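Glucose-1-phosphate thymidylyltransferase (Bacillus anthracis, PDB 4ECM) catalyses the transfer of a thymidylyl group to glucose 1-phosphate, giving dTDP-glucose and pyrophosphate in the pathway that leads to dTDP-L-rhamnose. Local coordinates at residues I29-T34 with N46-P51; I58-Y63 with I260-Q265; M74-K79 with G115-F120; R125-L130 with T193-Y198. One frame throughout, in Å; residues are numbered along the deposited sequence.

Interaction 1: I29-T34 with N46-P51. With DAU (2'deoxy-thymidine-5'-diphospho-alpha-D-glucose), chain B; POP (pyrophosphate 2-), chain C.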
# COMPACT_ATOMS: atom_id res chain seq x y z
N ILE A 29 -9.79 6.12 -19.69
CA ILE A 29 -8.74 7.01 -19.18
C ILE A 29 -7.47 6.17 -19.11
O ILE A 29 -7.44 5.15 -18.41
CB ILE A 29 -9.03 7.60 -17.79
CG1 ILE A 29 -10.36 8.35 -17.77
CG2 ILE A 29 -7.89 8.58 -17.38
CD1 ILE A 29 -10.75 8.88 -16.39
N LEU A 30 -6.45 6.59 -19.84
CA LEU A 30 -5.18 5.89 -19.87
C LEU A 30 -4.29 6.55 -18.84
O LEU A 30 -3.85 7.69 -19.02
CB LEU A 30 -4.57 5.92 -21.28
CG LEU A 30 -5.45 5.26 -22.35
CD1 LEU A 30 -4.72 5.22 -23.70
CD2 LEU A 30 -5.89 3.83 -21.93
N ALA A 31 -4.02 5.83 -17.75
CA ALA A 31 -3.27 6.38 -16.65
C ALA A 31 -2.04 5.57 -16.30
O ALA A 31 -1.60 5.55 -15.16
CB ALA A 31 -4.18 6.53 -15.42
N GLY A 32 -1.45 4.93 -17.31
CA GLY A 32 -0.25 4.12 -17.12
C GLY A 32 1.03 4.92 -17.27
O GLY A 32 1.08 6.10 -16.92
N GLY A 33 2.08 4.28 -17.77
CA GLY A 33 3.37 4.94 -17.93
C GLY A 33 4.25 4.87 -16.69
O GLY A 33 3.78 4.56 -15.60
N THR A 34 5.53 5.17 -16.85
CA THR A 34 6.50 5.09 -15.76
C THR A 34 6.59 6.35 -14.90
O THR A 34 6.93 6.28 -13.73
CB THR A 34 7.91 4.81 -16.33
OG1 THR A 34 8.36 5.95 -17.07
CG2 THR A 34 7.91 3.56 -17.26
N ASN A 46 2.39 7.95 -8.55
CA ASN A 46 1.81 7.69 -9.88
C ASN A 46 1.41 9.08 -10.33
O ASN A 46 0.70 9.79 -9.62
CB ASN A 46 0.61 6.75 -9.84
CG ASN A 46 0.00 6.53 -11.24
OD1 ASN A 46 -0.81 7.32 -11.72
ND2 ASN A 46 0.38 5.42 -11.87
N LYS A 47 1.87 9.48 -11.51
CA LYS A 47 1.67 10.85 -11.99
C LYS A 47 0.24 11.36 -11.93
O LYS A 47 -0.00 12.46 -11.51
CB LYS A 47 2.20 10.96 -13.43
CG LYS A 47 1.81 12.22 -14.16
CD LYS A 47 2.50 12.37 -15.51
CE LYS A 47 2.19 11.26 -16.47
NZ LYS A 47 2.61 11.62 -17.87
N HIS A 48 -0.71 10.49 -12.29
CA HIS A 48 -2.10 10.86 -12.39
C HIS A 48 -2.80 11.02 -11.06
O HIS A 48 -3.98 11.32 -11.03
CB HIS A 48 -2.83 9.87 -13.30
CG HIS A 48 -2.10 9.62 -14.57
ND1 HIS A 48 -1.26 8.54 -14.75
CD2 HIS A 48 -1.99 10.37 -15.70
CE1 HIS A 48 -0.70 8.62 -15.95
NE2 HIS A 48 -1.14 9.72 -16.54
N LEU A 49 -2.08 10.80 -9.96
CA LEU A 49 -2.63 11.03 -8.65
C LEU A 49 -1.96 12.26 -8.01
O LEU A 49 -2.25 12.59 -6.86
CB LEU A 49 -2.47 9.81 -7.76
CG LEU A 49 -3.16 8.55 -8.28
CD1 LEU A 49 -2.95 7.38 -7.28
CD2 LEU A 49 -4.67 8.79 -8.55
N LEU A 50 -1.09 12.93 -8.76
CA LEU A 50 -0.46 14.17 -8.28
C LEU A 50 -1.46 15.32 -8.40
O LEU A 50 -2.35 15.31 -9.25
CB LEU A 50 0.79 14.49 -9.10
CG LEU A 50 1.95 13.49 -9.03
CD1 LEU A 50 3.13 13.99 -9.89
CD2 LEU A 50 2.41 13.26 -7.58
N PRO A 51 -1.32 16.33 -7.55
CA PRO A 51 -2.26 17.43 -7.61
C PRO A 51 -2.19 18.26 -8.90
O PRO A 51 -1.10 18.52 -9.42
CB PRO A 51 -1.81 18.34 -6.45
CG PRO A 51 -1.04 17.49 -5.57
CD PRO A 51 -0.41 16.44 -6.41
O6 DAU B . -0.14 14.99 -24.71
C6 DAU B . -0.49 14.87 -26.10
C5 DAU B . 0.47 13.91 -26.78
O5 DAU B . 0.42 12.68 -26.06
C4 DAU B . 0.11 13.70 -28.25
O4 DAU B . 0.25 14.91 -28.99
C3 DAU B . 0.99 12.63 -28.91
O3 DAU B . 0.51 12.40 -30.26
C2 DAU B . 0.90 11.35 -28.07
O2 DAU B . 1.79 10.34 -28.58
C1 DAU B . 1.24 11.63 -26.61
O1 DAU B . 2.61 11.98 -26.51
P2 DAU B . 3.41 11.81 -25.12
O3P DAU B . 3.04 12.91 -24.15
O4P DAU B . 4.84 11.55 -25.47
OPP DAU B . 2.75 10.46 -24.52
P DAU B . 3.20 9.84 -23.10
O1P DAU B . 3.58 10.97 -22.17
O2P DAU B . 4.14 8.72 -23.36
O5' DAU B . 1.81 9.24 -22.54
C5' DAU B . 0.79 10.12 -22.12
C4' DAU B . -0.28 9.47 -21.24
O4' DAU B . -0.69 8.18 -21.68
C3' DAU B . 0.13 9.36 -19.79
O3' DAU B . -0.90 10.01 -19.05
C2' DAU B . 0.18 7.89 -19.48
C1' DAU B . -0.60 7.24 -20.63
N11 DAU B . 0.04 6.08 -21.26
C61 DAU B . 1.33 6.25 -21.83
C51 DAU B . 2.11 5.16 -22.14
C5A DAU B . 3.44 5.35 -22.85
C21 DAU B . -0.33 4.79 -20.82
O21 DAU B . -1.51 4.64 -20.21
N31 DAU B . 0.42 3.70 -21.11
C41 DAU B . 1.62 3.82 -21.74
O41 DAU B . 2.36 2.72 -22.00
P1 POP C . 7.21 9.20 -18.52
O1 POP C . 8.23 8.09 -18.55
O2 POP C . 7.66 10.33 -17.64
O3 POP C . 7.06 9.71 -19.93
O POP C . 5.82 8.60 -17.96
P2 POP C . 4.40 8.82 -18.73
O4 POP C . 4.25 10.28 -19.07
O5 POP C . 3.27 8.42 -17.81
O6 POP C . 4.35 8.01 -20.02
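H48 reaches A31 with CG anti to its carbonyl carbon (chi1 -48°), a torsion that turns one face of the imidazole onto A31. A31 CA lies over that face, off toward the rim, in a CH-pi contact, and A31 CB comes within 3.6 Å of H48 ND1. At the ring edge, near its plane, G32 O approaches H48 CE1 to 3.2 Å. In one of its two modelled conformers N46 OD1 accepts a bent bond from H48 ND1 at 3.3 Å and another from H48 N, both from the same face of the amide. In that conformer the second bond closes an Asx turn at the head of the 3-10 segment 47-49, and the first would help to fix the ring's rotation. H48 NE2 meets DAU O3' at 2.5 Å, either atom being a possible donor. G32 N gives its hydrogen to DAU O21 on the thymine at 2.9 Å. K47 bends at chi3 (61°) to carry NZ to the pyrophosphate, where its 2.4 Å distance to POP O4 is too short to trust in detail; the same amine forms a salt bridge with D132. Base, deoxyribose and pyrophosphate are thus gripped within a few residues, consistent with a product state in which sugar nucleotide and leaving group still lie together.

Interaction 2: I58-Y63 with I260-Q265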
# COMPACT_ATOMS: atom_id res chain seq x y z
N ILE A 58 -6.10 12.87 -12.13
CA ILE A 58 -7.05 11.98 -12.80
C ILE A 58 -8.52 12.39 -12.64
O ILE A 58 -9.35 12.03 -13.48
CB ILE A 58 -6.81 10.49 -12.41
CG1 ILE A 58 -7.47 9.54 -13.42
CG2 ILE A 58 -7.24 10.21 -10.98
CD1 ILE A 58 -7.05 8.11 -13.22
N TYR A 59 -8.84 13.15 -11.59
CA TYR A 59 -10.21 13.60 -11.38
C TYR A 59 -10.70 14.45 -12.54
O TYR A 59 -11.88 14.44 -12.85
CB TYR A 59 -10.37 14.42 -10.10
CG TYR A 59 -10.61 13.65 -8.82
CD1 TYR A 59 -10.11 12.37 -8.63
CD2 TYR A 59 -11.26 14.26 -7.74
CE1 TYR A 59 -10.31 11.69 -7.44
CE2 TYR A 59 -11.46 13.58 -6.54
CZ TYR A 59 -10.97 12.30 -6.40
OH TYR A 59 -11.17 11.63 -5.22
N HIS A 60 -9.80 15.19 -13.16
CA HIS A 60 -10.17 16.07 -14.27
C HIS A 60 -10.75 15.27 -15.44
O HIS A 60 -11.77 15.64 -15.99
CB HIS A 60 -8.99 16.94 -14.72
CG HIS A 60 -8.53 17.91 -13.68
ND1 HIS A 60 -8.92 19.23 -13.66
CD2 HIS A 60 -7.75 17.73 -12.58
CE1 HIS A 60 -8.39 19.83 -12.61
NE2 HIS A 60 -7.68 18.94 -11.93
N ALA A 61 -10.11 14.15 -15.77
CA ALA A 61 -10.55 13.31 -16.87
C ALA A 61 -11.90 12.67 -16.55
O ALA A 61 -12.80 12.59 -17.42
CB ALA A 61 -9.50 12.25 -17.17
N VAL A 62 -12.06 12.24 -15.31
CA VAL A 62 -13.32 11.65 -14.86
C VAL A 62 -14.46 12.68 -15.00
O VAL A 62 -15.51 12.38 -15.57
CB VAL A 62 -13.21 11.15 -13.40
CG1 VAL A 62 -14.57 10.69 -12.87
CG2 VAL A 62 -12.14 10.02 -13.27
N TYR A 63 -14.23 13.90 -14.53
CA TYR A 63 -15.25 14.94 -14.59
C TYR A 63 -15.59 15.29 -16.05
O TYR A 63 -16.75 15.51 -16.37
CB TYR A 63 -14.79 16.18 -13.83
CG TYR A 63 -15.90 17.21 -13.56
CD1 TYR A 63 -16.75 17.07 -12.46
CD2 TYR A 63 -16.08 18.31 -14.39
CE1 TYR A 63 -17.75 17.99 -12.20
CE2 TYR A 63 -17.09 19.24 -14.15
CZ TYR A 63 -17.92 19.08 -13.05
OH TYR A 63 -18.91 19.98 -12.77
N ILE A 260 -10.89 25.60 -10.75
CA ILE A 260 -11.73 24.49 -11.17
C ILE A 260 -12.36 23.86 -9.93
O ILE A 260 -11.65 23.46 -9.00
CB ILE A 260 -10.95 23.46 -12.00
CG1 ILE A 260 -10.57 24.06 -13.37
CG2 ILE A 260 -11.79 22.18 -12.21
CD1 ILE A 260 -9.59 23.21 -14.16
N ASN A 261 -13.69 23.77 -9.95
CA ASN A 261 -14.47 23.23 -8.85
C ASN A 261 -15.40 22.12 -9.36
O ASN A 261 -16.20 22.34 -10.27
CB ASN A 261 -15.32 24.35 -8.25
CG ASN A 261 -16.09 23.93 -7.01
OD1 ASN A 261 -15.84 22.87 -6.42
ND2 ASN A 261 -17.03 24.78 -6.59
N PHE A 262 -15.30 20.93 -8.77
CA PHE A 262 -16.12 19.81 -9.21
C PHE A 262 -17.32 19.55 -8.30
O PHE A 262 -18.02 18.56 -8.47
CB PHE A 262 -15.28 18.53 -9.35
CG PHE A 262 -14.20 18.61 -10.38
CD1 PHE A 262 -14.42 19.22 -11.60
CD2 PHE A 262 -12.97 18.03 -10.16
CE1 PHE A 262 -13.42 19.29 -12.55
CE2 PHE A 262 -11.97 18.09 -11.10
CZ PHE A 262 -12.20 18.71 -12.31
N GLY A 263 -17.55 20.41 -7.33
CA GLY A 263 -18.69 20.22 -6.44
C GLY A 263 -18.43 19.17 -5.37
O GLY A 263 -17.38 18.52 -5.35
N LYS A 264 -19.43 18.99 -4.52
CA LYS A 264 -19.30 18.12 -3.35
C LYS A 264 -19.12 16.63 -3.62
O LYS A 264 -18.65 15.93 -2.74
CB LYS A 264 -20.43 18.34 -2.34
CG LYS A 264 -21.81 17.96 -2.81
CD LYS A 264 -22.78 17.97 -1.62
CE LYS A 264 -24.21 17.65 -2.05
NZ LYS A 264 -25.14 17.56 -0.87
N GLN A 265 -19.49 16.14 -4.80
CA GLN A 265 -19.26 14.71 -5.09
C GLN A 265 -17.77 14.37 -5.15
O GLN A 265 -17.37 13.26 -4.80
CB GLN A 265 -19.95 14.24 -6.37
CG GLN A 265 -21.43 13.91 -6.19
CD GLN A 265 -21.99 13.15 -7.38
OE1 GLN A 265 -21.85 13.58 -8.52
NE2 GLN A 265 -22.63 12.01 -7.11
O HOH W 1 -17.93 22.54 -13.15
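Y59 makes the first touch, its CB resting 4.1 Å from F262 CE2 while the phenol leads off to other partners. One residue on, H60 offers a face of its imidazole to the edge of F262 in a T-shaped pair, centroids 5.2 Å apart and planes at 75°; F262 CZ comes nearest, 3.6 Å from H60 ND1. At the rim of the same imidazole, close to its plane, I260 CD1 packs 3.9 Å from H60 CE1, and the rotation of the ring is steadied by a hydrogen bond from H60 NE2 to V52 O. The last residue, Y63, has CG anti to its backbone N (chi1 -167°), which lays its ring along F262 as an offset stack with centroids 4.2 Å apart and planes at 28°. Y63 CB also sits over the F262 face, a CH-pi contact. Beyond the stack, Y63 OH binds a water at 2.8 Å that reaches N261 O only weakly. N261 OD1 in turn accepts from G263 N at 3.1 Å, an Asx turn that shapes the bend just past the phenylalanine. F262 is therefore the plug of an aromatic cluster, extended by Y55 and F266. It fastens the C-terminal tail, beyond helix 247-256, against helix 57-67, whose I58, A61 and V62 pack on I29 of strand 25-30, I58 and V62 also on L89 of helix 82-89.

Interaction 3: M74-K79 with G115-F120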
# COMPACT_ATOMS: atom_id res chain seq x y z
N MET A 74 -13.48 2.88 -18.32
CA MET A 74 -12.42 1.96 -18.02
C MET A 74 -11.14 2.74 -17.71
O MET A 74 -10.80 3.70 -18.40
CB MET A 74 -12.18 0.97 -19.18
CG MET A 74 -10.94 0.10 -18.98
SD MET A 74 -10.98 -1.47 -19.87
CE MET A 74 -12.22 -2.32 -18.91
N ILE A 75 -10.45 2.31 -16.67
CA ILE A 75 -9.21 2.94 -16.22
C ILE A 75 -8.07 1.94 -16.41
O ILE A 75 -8.13 0.81 -15.90
CB ILE A 75 -9.30 3.27 -14.73
CG1 ILE A 75 -10.51 4.18 -14.42
CG2 ILE A 75 -7.97 3.87 -14.20
CD1 ILE A 75 -10.44 5.54 -14.93
N ILE A 76 -7.03 2.37 -17.13
CA ILE A 76 -5.85 1.55 -17.35
C ILE A 76 -4.65 2.13 -16.60
O ILE A 76 -4.38 3.33 -16.68
CB ILE A 76 -5.48 1.50 -18.83
CG1 ILE A 76 -6.64 0.95 -19.67
CG2 ILE A 76 -4.19 0.67 -19.04
CD1 ILE A 76 -7.04 -0.48 -19.35
N THR A 77 -3.95 1.30 -15.83
CA THR A 77 -2.74 1.76 -15.15
C THR A 77 -1.83 0.57 -14.88
O THR A 77 -2.16 -0.56 -15.22
CB THR A 77 -3.05 2.54 -13.84
OG1 THR A 77 -1.88 3.26 -13.42
CG2 THR A 77 -3.53 1.60 -12.73
N GLY A 78 -0.66 0.84 -14.30
CA GLY A 78 0.31 -0.22 -13.97
C GLY A 78 -0.10 -1.04 -12.76
O GLY A 78 -0.90 -0.60 -11.94
N LYS A 79 0.47 -2.23 -12.65
CA LYS A 79 0.19 -3.13 -11.55
C LYS A 79 0.45 -2.49 -10.18
O LYS A 79 -0.40 -2.52 -9.30
CB LYS A 79 1.06 -4.38 -11.70
CG LYS A 79 0.78 -5.46 -10.68
CD LYS A 79 1.51 -6.78 -10.96
CE LYS A 79 2.95 -6.77 -10.48
NZ LYS A 79 3.61 -8.09 -10.70
N GLY A 115 -5.59 -1.06 -26.37
CA GLY A 115 -5.91 -2.43 -26.83
C GLY A 115 -6.55 -3.30 -25.76
O GLY A 115 -7.33 -4.19 -26.08
N LEU A 116 -6.21 -3.06 -24.49
CA LEU A 116 -6.76 -3.82 -23.35
C LEU A 116 -8.27 -3.56 -23.13
O LEU A 116 -8.95 -4.30 -22.39
CB LEU A 116 -6.02 -3.44 -22.06
CG LEU A 116 -4.50 -3.55 -22.08
CD1 LEU A 116 -3.89 -2.90 -20.85
CD2 LEU A 116 -4.04 -5.02 -22.22
N CYS A 117 -8.79 -2.51 -23.76
CA CYS A 117 -10.19 -2.12 -23.59
C CYS A 117 -11.12 -2.70 -24.65
O CYS A 117 -12.29 -2.36 -24.69
CB CYS A 117 -10.28 -0.59 -23.64
SG CYS A 117 -9.15 0.28 -22.58
N GLU A 118 -10.62 -3.58 -25.51
CA GLU A 118 -11.44 -4.14 -26.59
C GLU A 118 -12.78 -4.74 -26.13
O GLU A 118 -13.85 -4.32 -26.59
CB GLU A 118 -10.63 -5.20 -27.38
CG GLU A 118 -11.44 -5.82 -28.55
CD GLU A 118 -10.62 -6.75 -29.45
OE1 GLU A 118 -9.40 -6.92 -29.24
OE2 GLU A 118 -11.21 -7.31 -30.40
N ASP A 119 -12.72 -5.70 -25.22
CA ASP A 119 -13.94 -6.38 -24.74
C ASP A 119 -14.88 -5.43 -24.00
O ASP A 119 -16.09 -5.50 -24.16
CB ASP A 119 -13.57 -7.57 -23.85
CG ASP A 119 -12.89 -8.72 -24.63
OD1 ASP A 119 -12.95 -8.74 -25.88
OD2 ASP A 119 -12.31 -9.61 -23.98
N PHE A 120 -14.32 -4.53 -23.21
CA PHE A 120 -15.10 -3.53 -22.50
C PHE A 120 -15.94 -2.66 -23.45
O PHE A 120 -17.10 -2.39 -23.18
CB PHE A 120 -14.18 -2.65 -21.67
CG PHE A 120 -14.88 -1.48 -21.01
CD1 PHE A 120 -15.64 -1.66 -19.86
CD2 PHE A 120 -14.75 -0.20 -21.52
CE1 PHE A 120 -16.27 -0.58 -19.24
CE2 PHE A 120 -15.36 0.88 -20.91
CZ PHE A 120 -16.13 0.70 -19.77
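M74 and F120 make the dense end of this contact, their side chains sliding past each other in opposite directions. M74 CB stands over one face of the phenyl ring, 3.8 Å from the F120 centroid and displaced toward the rim, a CH-pi contact. With CG anti to the backbone N (chi1 172°), the methionine runs out from the strand and then bends at chi3 (-71°), which folds CE back to 3.4 Å from F120 CB. Its sulfur approaches the F120 ring obliquely in a Met-aromatic contact, and M74 SD also lies 3.7 Å from C117 SG. C117, at the N-cap position before helix 118-121, drives its thiol between the two strand residues, so that C117 SG is 3.9 Å from I76 CG1 as well. Toward L116 the packing thins: I76 CG2 meets L116 CD1 at 4.0 Å, the two side chains crossing at a slant, and L116 is partly exposed, as is F120, where K26 adds a cation-pi partner. Residues 115-118 form the type I turn that presents L116 and C117 to the strand. M74 and I76 face this turn, whereas I75 points to the other side of the sheet and packs on helix 82-89. A parallel strand layered between helical elements in this way belongs to the Rossmann-like alpha/beta/alpha core of the nucleotidyltransferase fold.

Interaction 4: R125-L130 with T193-Y198. With DAU (2'deoxy-thymidine-5'-diphospho-alpha-D-glucose), chain B.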
# COMPACT_ATOMS: atom_id res chain seq x y z
N ARG A 125 -18.94 3.08 -29.23
CA ARG A 125 -17.93 4.06 -29.54
C ARG A 125 -17.27 4.46 -28.24
O ARG A 125 -17.77 4.12 -27.17
CB ARG A 125 -18.52 5.25 -30.26
CG ARG A 125 -19.09 4.85 -31.62
CD ARG A 125 -19.38 6.03 -32.49
NE ARG A 125 -20.04 5.65 -33.73
CZ ARG A 125 -20.30 6.48 -34.73
NH1 ARG A 125 -19.94 7.76 -34.64
NH2 ARG A 125 -20.92 6.05 -35.82
N MET A 126 -16.17 5.18 -28.33
CA MET A 126 -15.44 5.56 -27.14
C MET A 126 -14.75 6.91 -27.20
O MET A 126 -14.40 7.40 -28.28
CB MET A 126 -14.38 4.50 -26.89
CG MET A 126 -13.17 4.63 -27.84
SD MET A 126 -12.31 3.08 -28.05
CE MET A 126 -13.32 2.37 -29.39
N VAL A 127 -14.58 7.50 -26.03
CA VAL A 127 -13.78 8.70 -25.87
C VAL A 127 -12.59 8.28 -25.01
O VAL A 127 -12.75 7.73 -23.92
CB VAL A 127 -14.52 9.87 -25.21
CG1 VAL A 127 -13.54 11.04 -24.98
CG2 VAL A 127 -15.70 10.33 -26.09
N VAL A 128 -11.39 8.50 -25.54
CA VAL A 128 -10.17 8.15 -24.85
C VAL A 128 -9.49 9.44 -24.39
O VAL A 128 -9.26 10.33 -25.19
CB VAL A 128 -9.20 7.41 -25.78
CG1 VAL A 128 -7.89 7.13 -25.05
CG2 VAL A 128 -9.85 6.12 -26.33
N ILE A 129 -9.19 9.54 -23.09
CA ILE A 129 -8.47 10.69 -22.57
C ILE A 129 -7.15 10.27 -21.92
O ILE A 129 -7.14 9.47 -20.96
CB ILE A 129 -9.30 11.46 -21.52
CG1 ILE A 129 -10.65 11.89 -22.11
CG2 ILE A 129 -8.52 12.70 -21.02
CD1 ILE A 129 -11.45 12.84 -21.22
N LEU A 130 -6.04 10.80 -22.42
CA LEU A 130 -4.76 10.53 -21.79
C LEU A 130 -4.85 11.26 -20.43
O LEU A 130 -5.21 12.44 -20.36
CB LEU A 130 -3.58 11.01 -22.63
CG LEU A 130 -3.53 10.46 -24.06
CD1 LEU A 130 -2.29 10.93 -24.81
CD2 LEU A 130 -3.61 8.93 -24.03
N THR A 193 -4.05 16.66 -29.69
CA THR A 193 -4.16 16.43 -28.26
C THR A 193 -4.49 14.99 -27.93
O THR A 193 -4.90 14.23 -28.80
CB THR A 193 -5.25 17.28 -27.63
OG1 THR A 193 -6.52 16.86 -28.14
CG2 THR A 193 -5.03 18.75 -27.93
N GLY A 194 -4.35 14.66 -26.64
CA GLY A 194 -4.62 13.34 -26.13
C GLY A 194 -6.08 13.07 -25.77
O GLY A 194 -6.36 12.46 -24.73
N ILE A 195 -6.99 13.54 -26.62
CA ILE A 195 -8.42 13.29 -26.45
C ILE A 195 -8.85 12.74 -27.78
O ILE A 195 -8.85 13.47 -28.78
CB ILE A 195 -9.25 14.54 -26.14
CG1 ILE A 195 -8.74 15.27 -24.88
CG2 ILE A 195 -10.73 14.14 -25.93
CD1 ILE A 195 -7.46 16.02 -25.06
N TYR A 196 -9.18 11.46 -27.81
CA TYR A 196 -9.51 10.76 -29.04
C TYR A 196 -10.92 10.18 -29.02
O TYR A 196 -11.37 9.63 -28.00
CB TYR A 196 -8.51 9.61 -29.25
CG TYR A 196 -7.07 10.04 -29.10
CD1 TYR A 196 -6.44 10.78 -30.09
CD2 TYR A 196 -6.34 9.71 -27.98
CE1 TYR A 196 -5.12 11.18 -29.95
CE2 TYR A 196 -5.02 10.10 -27.84
CZ TYR A 196 -4.42 10.84 -28.82
OH TYR A 196 -3.11 11.24 -28.66
N LEU A 197 -11.63 10.30 -30.13
CA LEU A 197 -12.95 9.73 -30.24
C LEU A 197 -12.87 8.69 -31.34
O LEU A 197 -12.51 9.02 -32.48
CB LEU A 197 -14.03 10.79 -30.51
CG LEU A 197 -14.15 11.91 -29.46
CD1 LEU A 197 -13.12 13.02 -29.70
CD2 LEU A 197 -15.52 12.52 -29.44
N TYR A 198 -13.16 7.42 -30.99
CA TYR A 198 -13.06 6.28 -31.93
C TYR A 198 -14.30 5.38 -31.99
O TYR A 198 -15.07 5.30 -31.03
CB TYR A 198 -11.91 5.34 -31.53
CG TYR A 198 -10.52 5.92 -31.54
CD1 TYR A 198 -10.00 6.49 -32.70
CD2 TYR A 198 -9.70 5.83 -30.43
CE1 TYR A 198 -8.72 7.00 -32.73
CE2 TYR A 198 -8.38 6.34 -30.46
CZ TYR A 198 -7.91 6.93 -31.61
OH TYR A 198 -6.63 7.44 -31.68
O6 DAU B . -0.14 14.99 -24.71
C6 DAU B . -0.49 14.87 -26.10
C5 DAU B . 0.47 13.91 -26.78
O5 DAU B . 0.42 12.68 -26.06
C4 DAU B . 0.11 13.70 -28.25
O4 DAU B . 0.25 14.91 -28.99
C3 DAU B . 0.99 12.63 -28.91
O3 DAU B . 0.51 12.40 -30.26
C2 DAU B . 0.90 11.35 -28.07
O2 DAU B . 1.79 10.34 -28.58
C1 DAU B . 1.24 11.63 -26.61
O1 DAU B . 2.61 11.98 -26.51
P2 DAU B . 3.41 11.81 -25.12
O3P DAU B . 3.04 12.91 -24.15
O4P DAU B . 4.84 11.55 -25.47
OPP DAU B . 2.75 10.46 -24.52
P DAU B . 3.20 9.84 -23.10
O1P DAU B . 3.58 10.97 -22.17
O2P DAU B . 4.14 8.72 -23.36
O5' DAU B . 1.81 9.24 -22.54
C5' DAU B . 0.79 10.12 -22.12
C4' DAU B . -0.28 9.47 -21.24
O4' DAU B . -0.69 8.18 -21.68
C3' DAU B . 0.13 9.36 -19.79
O3' DAU B . -0.90 10.01 -19.05
C2' DAU B . 0.18 7.89 -19.48
C1' DAU B . -0.60 7.24 -20.63
N11 DAU B . 0.04 6.08 -21.26
C61 DAU B . 1.33 6.25 -21.83
C51 DAU B . 2.11 5.16 -22.14
C5A DAU B . 3.44 5.35 -22.85
C21 DAU B . -0.33 4.79 -20.82
O21 DAU B . -1.51 4.64 -20.21
N31 DAU B . 0.42 3.70 -21.11
C41 DAU B . 1.62 3.82 -21.74
O41 DAU B . 2.36 2.72 -22.00
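Y196 O accepts the shortest hydrogen bond between the two strands, from V128 N at 2.7 Å, nearly straight (175°) and in the carbonyl plane; V127 CA adds a CA-H...O contact at 3.3 Å. Y196 N returns a bond to V128 O, and M126 pairs with Y198 in the same two-way fashion, as in a regular antiparallel pair. The bonds end with L130 N to G194 O at 2.9 Å. On one face, M126, V128, Y196 and Y198 meet. M126 places CG between its backbone N and carbonyl carbon (chi1 76°), which brings CE to 3.9 Å from Y198 CB, while V128 CG2 rests against Y198 CD2 and Y198 OH bonds to N223. On the other face V127 and L197 lie side by side, pointing the same way, with V127 CG2 4.0 Å from L197 CD2. Helices 110-115 and 219-228 pack on the tyrosine face. Where the chain turns at G194, L130 CD1 slots in 3.6 Å from G194 CA and 3.5 Å from DAU O5. The main-chain bonds thus place L130 and G194 beside the sugar nucleotide, L130 by both glucose and deoxyribose, in van der Waals contact; polar groups of the ligand bond to other residues, among them V192 and E181.

Interactions 1, 3 and 4 meet in one sheet, with strand 25-30 between strands 72-77 and 125-130. A31 N bonds to I76 O at 2.7 Å, joining interaction 1 to interaction 3, and L30 N lies 3.2 Å from I129 O on the side of interaction 4. The bound dTDP-glucose spans interactions 1 and 4: the first holds thymine and deoxyribose, the second borders the glucose, and I76 of interaction 3 comes about 5 Å from the ligand by its side chain. Interaction 2 stands back, its H60 side chain about 11 Å from the bound dTDP-glucose, yet it reaches the site through H48 O and I58 N, 2.9 Å apart.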